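Side-chain contacts in acyl-coenzyme A oxidase 3 (Yarrowia lipolytica, PDB 5YS9), which oxidises acyl-CoA to trans-2-enoyl-CoA with FAD as cofactor, handing the electrons to molecular oxygen and releasing hydrogen peroxide in peroxisomal fatty acid beta-oxidation: residues A[68-71]-A[72-75]; A[82-85]-A[86-90]; A[546-549]-A[550-554]. One frame throughout, in Å; residues are numbered along the deposited sequence.

Contact 1: residues A[68-71]-A[72-75]; sequences LNVS and GDYD
Asp73 and Val70 meet across a type I beta turn that runs from Val70 to Asp73, with Ser71 and Gly72 at its two corners. The turn is closed by the amide N of Asp73, which donates to Val70 O at 2.9 Å with an N-H...O angle of 168°. The Asp73 side chain folds back over the same residue. With CG anti to its own carbonyl carbon (chi1 -68°), the carboxylate is carried beside the backbone N and crosses the valine side chain, so that OD2 of Asp73 comes to 3.6 Å from CG1 of Val70. The two carboxylate oxygens have different work. OD1 of Asp73 accepts from a water at 2.7 Å, and that water also donates to Asn69 O at 3.1 Å and accepts from the amide N of Gly72 at 3.1 Å. One water thus joins the residue before the turn, its second corner and its last side chain. OD2 of Asp73 instead forms a salt bridge with Arg88. An alanine in place of Asp73 would probably leave Arg88 without one of its carboxylate partners and take from the water one of its three protein partners. CB of Ser71 points away from 72-75 while still touching the amide N of Gly72, and its OG is hydrogen-bonded to Lys662. Gly72, which has no side chain, contributes its backbone amide. The whole turn lies in the loop between helix 49-63 and helix 78-92, in the N-terminal part of the acyl-CoA oxidase chain: Val70 packs on Val114 and Asn645, while Leu68, just ahead of the turn, rests on Arg88 and Leu92 of helix 78-92.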
ATOM      1  N   LEU A  68       3.427  22.582 -17.642  1.00 34.52           N
ATOM      2  CA  LEU A  68       3.623  21.708 -16.487  1.00 32.92           C
ATOM      3  C   LEU A  68       2.449  21.475 -15.528  1.00 32.92           C
ATOM      4  O   LEU A  68       2.453  20.510 -14.806  1.00 39.37           O
ATOM      5  CB  LEU A  68       4.858  22.119 -15.698  1.00 34.52           C
ATOM      6  CG  LEU A  68       6.155  22.142 -16.492  1.00 33.76           C
ATOM      7  CD1 LEU A  68       7.340  22.319 -15.569  1.00 34.94           C
ATOM      8  CD2 LEU A  68       6.306  20.907 -17.345  1.00 32.55           C
ATOM      9  N   ASN A  69       1.428  22.301 -15.588  1.00 37.63           N
ATOM     10  CA  ASN A  69       0.426  22.330 -14.552  1.00 35.52           C
ATOM     11  C   ASN A  69      -0.187  20.955 -14.295  1.00 38.30           C
ATOM     12  O   ASN A  69      -0.648  20.289 -15.196  1.00 39.08           O
ATOM     13  CB  ASN A  69      -0.633  23.320 -15.010  1.00 35.61           C
ATOM     14  CG  ASN A  69      -1.777  23.451 -14.058  1.00 37.77           C
ATOM     15  OD1 ASN A  69      -1.654  24.041 -13.013  1.00 44.69           O
ATOM     16  ND2 ASN A  69      -2.913  22.930 -14.442  1.00 44.96           N
ATOM     17  N   VAL A  70      -0.214  20.559 -13.033  1.00 43.08           N
ATOM     18  CA  VAL A  70      -0.635  19.236 -12.643  1.00 38.21           C
ATOM     19  C   VAL A  70      -2.067  19.228 -12.175  1.00 35.78           C
ATOM     20  O   VAL A  70      -2.645  18.166 -12.015  1.00 34.15           O
ATOM     21  CB  VAL A  70       0.308  18.623 -11.586  1.00 36.93           C
ATOM     22  CG1 VAL A  70       1.661  18.362 -12.228  1.00 36.21           C
ATOM     23  CG2 VAL A  70       0.436  19.511 -10.351  1.00 38.02           C
ATOM     24  N   SER A  71      -2.666  20.398 -12.024  1.00 40.20           N
ATOM     25  CA  SER A  71      -4.018  20.499 -11.436  1.00 40.67           C
ATOM     26  C   SER A  71      -5.081  19.468 -11.980  1.00 37.33           C
ATOM     27  O   SER A  71      -5.881  18.947 -11.215  1.00 43.33           O
ATOM     28  CB  SER A  71      -4.523  21.916 -11.564  1.00 38.72           C
ATOM     29  OG  SER A  71      -5.938  21.879 -11.603  1.00 52.80           O
ATOM     30  N   GLY A  72      -5.044  19.154 -13.268  1.00 33.84           N
ATOM     31  CA  GLY A  72      -6.037  18.257 -13.879  1.00 32.89           C
ATOM     32  C   GLY A  72      -5.542  16.882 -14.241  1.00 33.50           C
ATOM     33  O   GLY A  72      -6.218  16.156 -14.958  1.00 31.93           O
ATOM     34  N   ASP A  73      -4.379  16.496 -13.717  1.00 35.49           N
ATOM     35  CA  ASP A  73      -3.781  15.215 -14.057  1.00 34.46           C
ATOM     36  C   ASP A  73      -4.549  14.015 -13.446  1.00 32.38           C
ATOM     37  O   ASP A  73      -4.437  12.904 -13.960  1.00 30.40           O
ATOM     38  CB  ASP A  73      -2.296  15.166 -13.652  1.00 38.37           C
ATOM     39  CG  ASP A  73      -1.395  16.092 -14.473  1.00 37.48           C
ATOM     40  OD1 ASP A  73      -1.865  16.878 -15.304  1.00 42.64           O
ATOM     41  OD2 ASP A  73      -0.178  16.048 -14.276  1.00 42.19           O
ATOM     42  N   TYR A  74      -5.335  14.206 -12.385  1.00 29.87           N
ATOM     43  CA  TYR A  74      -5.983  13.042 -11.790  1.00 29.99           C
ATOM     44  C   TYR A  74      -7.044  12.399 -12.725  1.00 30.72           C
ATOM     45  O   TYR A  74      -7.282  11.203 -12.655  1.00 31.27           O
ATOM     46  CB  TYR A  74      -6.531  13.326 -10.383  1.00 28.43           C
ATOM     47  CG  TYR A  74      -5.501  13.816  -9.368  1.00 26.89           C
ATOM     48  CD1 TYR A  74      -4.441  12.974  -8.890  1.00 27.72           C
ATOM     49  CD2 TYR A  74      -5.572  15.107  -8.866  1.00 26.69           C
ATOM     50  CE1 TYR A  74      -3.510  13.448  -7.953  1.00 26.13           C
ATOM     51  CE2 TYR A  74      -4.632  15.610  -7.951  1.00 27.53           C
ATOM     52  CZ  TYR A  74      -3.612  14.774  -7.493  1.00 27.28           C
ATOM     53  OH  TYR A  74      -2.784  15.316  -6.562  1.00 29.64           O
ATOM     54  N   ASP A  75      -7.614  13.187 -13.630  1.00 32.26           N
ATOM     55  CA  ASP A  75      -8.684  12.761 -14.483  1.00 32.72           C
ATOM     56  C   ASP A  75      -8.182  12.300 -15.841  1.00 34.05           C
ATOM     57  O   ASP A  75      -8.995  11.940 -16.710  1.00 35.46           O
ATOM     58  CB  ASP A  75      -9.664  13.921 -14.718  1.00 35.35           C
ATOM     59  CG  ASP A  75     -10.397  14.365 -13.444  1.00 39.28           C
ATOM     60  OD1 ASP A  75     -11.226  13.569 -12.975  1.00 40.16           O
ATOM     61  OD2 ASP A  75     -10.168  15.515 -12.944  1.00 40.31           O
TER
HETATM   62  O   HOH W   1      -3.407  19.021 -15.912  1.00 36.33           O

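Contact 2: residues A[82-85]-A[86-90]; sequences RETA and VARIA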
ATOM      1  N   ARG A  82       0.554  10.035 -21.721  1.00 30.73           N
ATOM      2  CA  ARG A  82       1.576   9.765 -22.724  1.00 33.11           C
ATOM      3  C   ARG A  82       1.843  11.030 -23.579  1.00 32.56           C
ATOM      4  O   ARG A  82       2.994  11.410 -23.781  1.00 31.43           O
ATOM      5  CB  ARG A  82       1.141   8.613 -23.644  1.00 32.14           C
ATOM      6  CG  ARG A  82       1.097   7.246 -23.011  1.00 30.43           C
ATOM      7  CD  ARG A  82       2.512   6.765 -22.768  1.00 34.11           C
ATOM      8  NE  ARG A  82       2.532   5.425 -22.216  1.00 33.47           N
ATOM      9  CZ  ARG A  82       2.644   4.302 -22.912  1.00 31.23           C
ATOM     10  NH1 ARG A  82       2.634   3.157 -22.276  1.00 29.07           N
ATOM     11  NH2 ARG A  82       2.749   4.303 -24.228  1.00 32.07           N
ATOM     12  N   GLU A  83       0.792  11.697 -24.067  1.00 32.27           N
ATOM     13  CA  GLU A  83       1.044  12.843 -24.919  1.00 34.76           C
ATOM     14  C   GLU A  83       1.605  14.033 -24.132  1.00 32.08           C
ATOM     15  O   GLU A  83       2.573  14.639 -24.581  1.00 29.65           O
ATOM     16  CB  GLU A  83      -0.166  13.212 -25.768  1.00 39.61           C
ATOM     17  CG  GLU A  83       0.014  14.501 -26.586  1.00 46.57           C
ATOM     18  CD  GLU A  83      -1.193  14.817 -27.441  1.00 57.73           C
ATOM     19  OE1 GLU A  83      -2.149  13.995 -27.504  1.00 60.22           O
ATOM     20  OE2 GLU A  83      -1.195  15.911 -28.042  1.00 71.66           O
ATOM     21  N   THR A  84       1.038  14.344 -22.960  1.00 31.52           N
ATOM     22  CA  THR A  84       1.395  15.591 -22.270  1.00 30.80           C
ATOM     23  C   THR A  84       2.767  15.464 -21.689  1.00 31.87           C
ATOM     24  O   THR A  84       3.499  16.460 -21.574  1.00 38.55           O
ATOM     25  CB  THR A  84       0.384  15.997 -21.166  1.00 30.68           C
ATOM     26  OG1 THR A  84       0.080  14.872 -20.358  1.00 32.24           O
ATOM     27  CG2 THR A  84      -0.933  16.537 -21.768  1.00 27.28           C
ATOM     28  N   ALA A  85       3.203  14.248 -21.374  1.00 30.00           N
ATOM     29  CA  ALA A  85       4.603  14.130 -20.912  1.00 29.46           C
ATOM     30  C   ALA A  85       5.605  14.612 -21.946  1.00 31.02           C
ATOM     31  O   ALA A  85       6.656  15.106 -21.575  1.00 33.24           O
ATOM     32  CB  ALA A  85       4.932  12.738 -20.453  1.00 27.24           C
ATOM     33  N   VAL A  86       5.294  14.478 -23.232  1.00 31.50           N
ATOM     34  CA  VAL A  86       6.219  14.962 -24.258  1.00 35.15           C
ATOM     35  C   VAL A  86       6.232  16.476 -24.304  1.00 35.01           C
ATOM     36  O   VAL A  86       7.289  17.071 -24.320  1.00 35.19           O
ATOM     37  CB  VAL A  86       5.948  14.351 -25.644  1.00 36.71           C
ATOM     38  CG1 VAL A  86       6.907  14.932 -26.685  1.00 38.12           C
ATOM     39  CG2 VAL A  86       6.123  12.839 -25.579  1.00 35.20           C
ATOM     40  N   ALA A  87       5.065  17.086 -24.231  1.00 35.05           N
ATOM     41  CA  ALA A  87       4.967  18.526 -24.210  1.00 32.16           C
ATOM     42  C   ALA A  87       5.680  19.050 -22.979  1.00 33.05           C
ATOM     43  O   ALA A  87       6.319  20.087 -23.006  1.00 30.91           O
ATOM     44  CB  ALA A  87       3.521  18.948 -24.216  1.00 29.19           C
ATOM     45  N   ARG A  88       5.540  18.321 -21.890  1.00 31.87           N
ATOM     46  CA  ARG A  88       6.219  18.667 -20.670  1.00 33.55           C
ATOM     47  C   ARG A  88       7.743  18.599 -20.835  1.00 31.39           C
ATOM     48  O   ARG A  88       8.457  19.439 -20.342  1.00 35.45           O
ATOM     49  CB  ARG A  88       5.703  17.795 -19.525  1.00 37.03           C
ATOM     50  CG  ARG A  88       4.582  18.432 -18.720  1.00 37.47           C
ATOM     51  CD  ARG A  88       3.212  17.822 -18.949  1.00 34.90           C
ATOM     52  NE  ARG A  88       2.835  16.967 -17.846  1.00 35.19           N
ATOM     53  CZ  ARG A  88       1.720  17.052 -17.133  1.00 34.67           C
ATOM     54  NH1 ARG A  88       0.807  17.956 -17.395  1.00 33.65           N
ATOM     55  NH2 ARG A  88       1.522  16.205 -16.149  1.00 32.13           N
ATOM     56  N   ILE A  89       8.231  17.599 -21.552  1.00 31.99           N
ATOM     57  CA  ILE A  89       9.650  17.454 -21.820  1.00 31.88           C
ATOM     58  C   ILE A  89      10.205  18.617 -22.655  1.00 34.84           C
ATOM     59  O   ILE A  89      11.296  19.097 -22.410  1.00 35.70           O
ATOM     60  CB  ILE A  89       9.957  16.066 -22.435  1.00 32.53           C
ATOM     61  CG1 ILE A  89       9.945  15.002 -21.345  1.00 34.13           C
ATOM     62  CG2 ILE A  89      11.304  16.027 -23.123  1.00 31.93           C
ATOM     63  CD1 ILE A  89       9.664  13.608 -21.836  1.00 33.86           C
ATOM     64  N   ALA A  90       9.437  19.056 -23.636  1.00 32.56           N
ATOM     65  CA  ALA A  90       9.811  20.169 -24.496  1.00 32.08           C
ATOM     66  C   ALA A  90       9.971  21.464 -23.687  1.00 35.00           C
ATOM     67  O   ALA A  90      10.946  22.200 -23.896  1.00 37.49           O
ATOM     68  CB  ALA A  90       8.793  20.340 -25.601  1.00 27.79           C
TER
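Val86 opens the second half of this helical segment by donating its amide N to Glu83 O at 3.0 Å, three residues back. With an N-H...O angle of 137°, this bond is more bent than the i to i+4 ones that follow. Its CB sits 3.6 Å from Glu83 O, and CG2 lies near the carbonyl oxygen of Arg82. At Ala87 the small methyl CB lies beside Thr84 O. The amide N of Arg88 bonds to Thr84 O at 2.8 Å in the usual i to i+4 pattern, while the side chain, bent at chi2 (108°) and chi3 (104°), doubles back along the helix. The bends lay CD of Arg88 4.0 Å from Thr84 CB and bring one face of the guanidinium to Thr84 OG1, which stands 4.1 Å above its plane, over the centre. That hydroxyl is hydrogen-bonded to Gln80 O, and NH2 of Arg88 makes salt bridges to Asp73 and Asp115, which probably offset its charge. Ile89 repeats the i to i+4 bond, its amide N donating to Ala85 O, and lays its CG1 alongside that carbonyl oxygen. The segment belongs to helix 78-92, which packs through Ala85, Val86, Arg88 and Ile89 against helix 116-136, while Val86 and Ala90 also touch Thr680 and Phe684 of the second subunit.

Contact 3: residues A[546-549]-A[550-554]; sequences LSQQ and RFQCA
Leu546 O receives the amide N of Arg550 at 2.8 Å, with an N-H...O angle of 162°, and the aliphatic start of the same arginine packs against this oxygen, CB and CG of Arg550 each lying 3.4 Å from Leu546 O. The side chain then bends at chi3 (-73°), which brings the guanidinium back beside the first turn, next to Ser547. There a weak hydrogen bond is donated by NH2 of Arg550 to Ser547 OG at 3.1 Å; that hydroxyl has a stronger partner in Glu544 O. NH1 of Arg550 is hydrogen-bonded to Leu463 O, so the group is tied to the neighbouring helix 458-477 as well. Gln548 and Gln552 lie side by side and point the same way, their amide planes 27° apart. NE2 of Gln548 approaches the chain of Gln552, at 3.7 Å from CG, and the pair meets by packing. Both chains bend at chi2, which brings the amides alongside. Phe551 turns its ring from the segment to stack with Tyr350 of the second subunit, and Gln548 packs on Arg353 of that subunit. The arrangement is that of a helix start: Leu546 occupies the N-cap position of helix 547-573, and successive i to i+4 backbone bonds begin there, in the C-terminal helical region of this acyl-CoA oxidase, with the Arg550 side chain about 7 Å from a bound FAD.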
ATOM      1  N   LEU A 546      20.839 -18.391   6.935  1.00 43.72           N
ATOM      2  CA  LEU A 546      20.711 -17.190   7.756  1.00 44.68           C
ATOM      3  C   LEU A 546      20.018 -16.016   7.044  1.00 44.04           C
ATOM      4  O   LEU A 546      20.361 -14.837   7.268  1.00 48.70           O
ATOM      5  CB  LEU A 546      22.107 -16.755   8.218  1.00 46.83           C
ATOM      6  CG  LEU A 546      22.805 -17.777   9.135  1.00 46.46           C
ATOM      7  CD1 LEU A 546      24.293 -17.477   9.261  1.00 46.79           C
ATOM      8  CD2 LEU A 546      22.118 -17.803  10.489  1.00 44.77           C
ATOM      9  N   SER A 547      19.043 -16.347   6.202  1.00 39.29           N
ATOM     10  CA  SER A 547      18.296 -15.360   5.436  1.00 37.67           C
ATOM     11  C   SER A 547      17.506 -14.374   6.288  1.00 37.69           C
ATOM     12  O   SER A 547      17.556 -13.167   6.011  1.00 38.65           O
ATOM     13  CB  SER A 547      17.385 -16.052   4.460  1.00 36.12           C
ATOM     14  OG  SER A 547      18.192 -16.635   3.476  1.00 39.19           O
ATOM     15  N   GLN A 548      16.804 -14.877   7.312  1.00 37.37           N
ATOM     16  CA  GLN A 548      16.078 -14.037   8.257  1.00 40.27           C
ATOM     17  C   GLN A 548      17.083 -13.153   9.029  1.00 41.87           C
ATOM     18  O   GLN A 548      16.862 -11.947   9.172  1.00 44.21           O
ATOM     19  CB  GLN A 548      15.198 -14.889   9.190  1.00 44.06           C
ATOM     20  CG  GLN A 548      14.551 -14.174  10.392  1.00 52.68           C
ATOM     21  CD  GLN A 548      13.548 -13.062  10.009  1.00 61.81           C
ATOM     22  OE1 GLN A 548      13.300 -12.787   8.823  1.00 60.73           O
ATOM     23  NE2 GLN A 548      12.972 -12.411  11.029  1.00 62.54           N
ATOM     24  N   GLN A 549      18.194 -13.734   9.485  1.00 40.48           N
ATOM     25  CA  GLN A 549      19.192 -12.981  10.251  1.00 40.89           C
ATOM     26  C   GLN A 549      19.831 -11.904   9.361  1.00 38.60           C
ATOM     27  O   GLN A 549      19.962 -10.769   9.784  1.00 36.96           O
ATOM     28  CB  GLN A 549      20.268 -13.905  10.845  1.00 41.43           C
ATOM     29  CG  GLN A 549      19.791 -14.851  11.942  1.00 39.97           C
ATOM     30  CD  GLN A 549      19.007 -16.061  11.451  1.00 40.18           C
ATOM     31  OE1 GLN A 549      18.930 -16.325  10.265  1.00 38.68           O
ATOM     32  NE2 GLN A 549      18.408 -16.788  12.375  1.00 40.13           N
ATOM     33  N   ARG A 550      20.173 -12.226   8.120  1.00 35.78           N
ATOM     34  CA  ARG A 550      20.749 -11.192   7.227  1.00 39.84           C
ATOM     35  C   ARG A 550      19.837  -9.993   6.979  1.00 41.14           C
ATOM     36  O   ARG A 550      20.292  -8.847   6.995  1.00 44.15           O
ATOM     37  CB  ARG A 550      21.105 -11.775   5.869  1.00 43.51           C
ATOM     38  CG  ARG A 550      22.403 -12.540   5.850  1.00 45.71           C
ATOM     39  CD  ARG A 550      22.706 -12.948   4.424  1.00 47.86           C
ATOM     40  NE  ARG A 550      21.841 -14.031   3.938  1.00 47.05           N
ATOM     41  CZ  ARG A 550      21.408 -14.155   2.676  1.00 45.86           C
ATOM     42  NH1 ARG A 550      21.675 -13.236   1.753  1.00 43.95           N
ATOM     43  NH2 ARG A 550      20.636 -15.183   2.343  1.00 44.72           N
ATOM     44  N   PHE A 551      18.553 -10.281   6.726  1.00 40.13           N
ATOM     45  CA  PHE A 551      17.526  -9.269   6.600  1.00 37.68           C
ATOM     46  C   PHE A 551      17.385  -8.421   7.862  1.00 35.73           C
ATOM     47  O   PHE A 551      17.351  -7.182   7.776  1.00 35.10           O
ATOM     48  CB  PHE A 551      16.135  -9.869   6.230  1.00 38.69           C
ATOM     49  CG  PHE A 551      15.124  -8.808   5.867  1.00 36.01           C
ATOM     50  CD1 PHE A 551      14.359  -8.205   6.832  1.00 35.24           C
ATOM     51  CD2 PHE A 551      15.037  -8.340   4.570  1.00 39.64           C
ATOM     52  CE1 PHE A 551      13.483  -7.190   6.522  1.00 34.91           C
ATOM     53  CE2 PHE A 551      14.158  -7.314   4.241  1.00 38.75           C
ATOM     54  CZ  PHE A 551      13.386  -6.740   5.224  1.00 36.84           C
ATOM     55  N   GLN A 552      17.282  -9.082   9.018  1.00 36.05           N
ATOM     56  CA  GLN A 552      17.209  -8.384  10.321  1.00 38.12           C
ATOM     57  C   GLN A 552      18.439  -7.454  10.557  1.00 39.28           C
ATOM     58  O   GLN A 552      18.292  -6.270  10.934  1.00 41.30           O
ATOM     59  CB  GLN A 552      17.053  -9.392  11.476  1.00 41.24           C
ATOM     60  CG  GLN A 552      15.666  -9.956  11.691  1.00 42.17           C
ATOM     61  CD  GLN A 552      14.739  -8.941  12.348  1.00 48.42           C
ATOM     62  OE1 GLN A 552      13.725  -8.541  11.753  1.00 39.39           O
ATOM     63  NE2 GLN A 552      15.090  -8.504  13.575  1.00 47.56           N
ATOM     64  N   CYS A 553      19.635  -7.975  10.310  1.00 35.02           N
ATOM     65  CA  CYS A 553      20.828  -7.148  10.374  1.00 36.53           C
ATOM     66  C   CYS A 553      20.729  -5.927   9.487  1.00 36.95           C
ATOM     67  O   CYS A 553      21.020  -4.821   9.932  1.00 40.25           O
ATOM     68  CB  CYS A 553      22.063  -7.953  10.025  1.00 38.87           C
ATOM     69  SG  CYS A 553      22.495  -9.201  11.276  1.00 41.40           S
ATOM     70  N   ALA A 554      20.294  -6.104   8.243  1.00 37.96           N
ATOM     71  CA  ALA A 554      20.111  -4.953   7.329  1.00 35.62           C
ATOM     72  C   ALA A 554      19.141  -3.942   7.939  1.00 33.73           C
ATOM     73  O   ALA A 554      19.350  -2.722   7.892  1.00 30.07           O
ATOM     74  CB  ALA A 554      19.596  -5.417   5.968  1.00 36.18           C
TER

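From the N terminus, contact 1 comes first, a beta turn in the loop between helix 49-63 and helix 78-92; contact 2 follows within helix 78-92 itself. All three are local and succeed one another along the chain, so none encloses or crosses another. The first two touch: Asp73 and Arg88 form a salt bridge, tying the loop back onto the helix it leads into, with Leu68 packed beside the same arginine. Contact 3, at the start of helix 547-573, lies across the chain's centre, its own centre about 43 Å from that of either other contact. All three contacts have residues that reach the second subunit, contact 1 through Asp75.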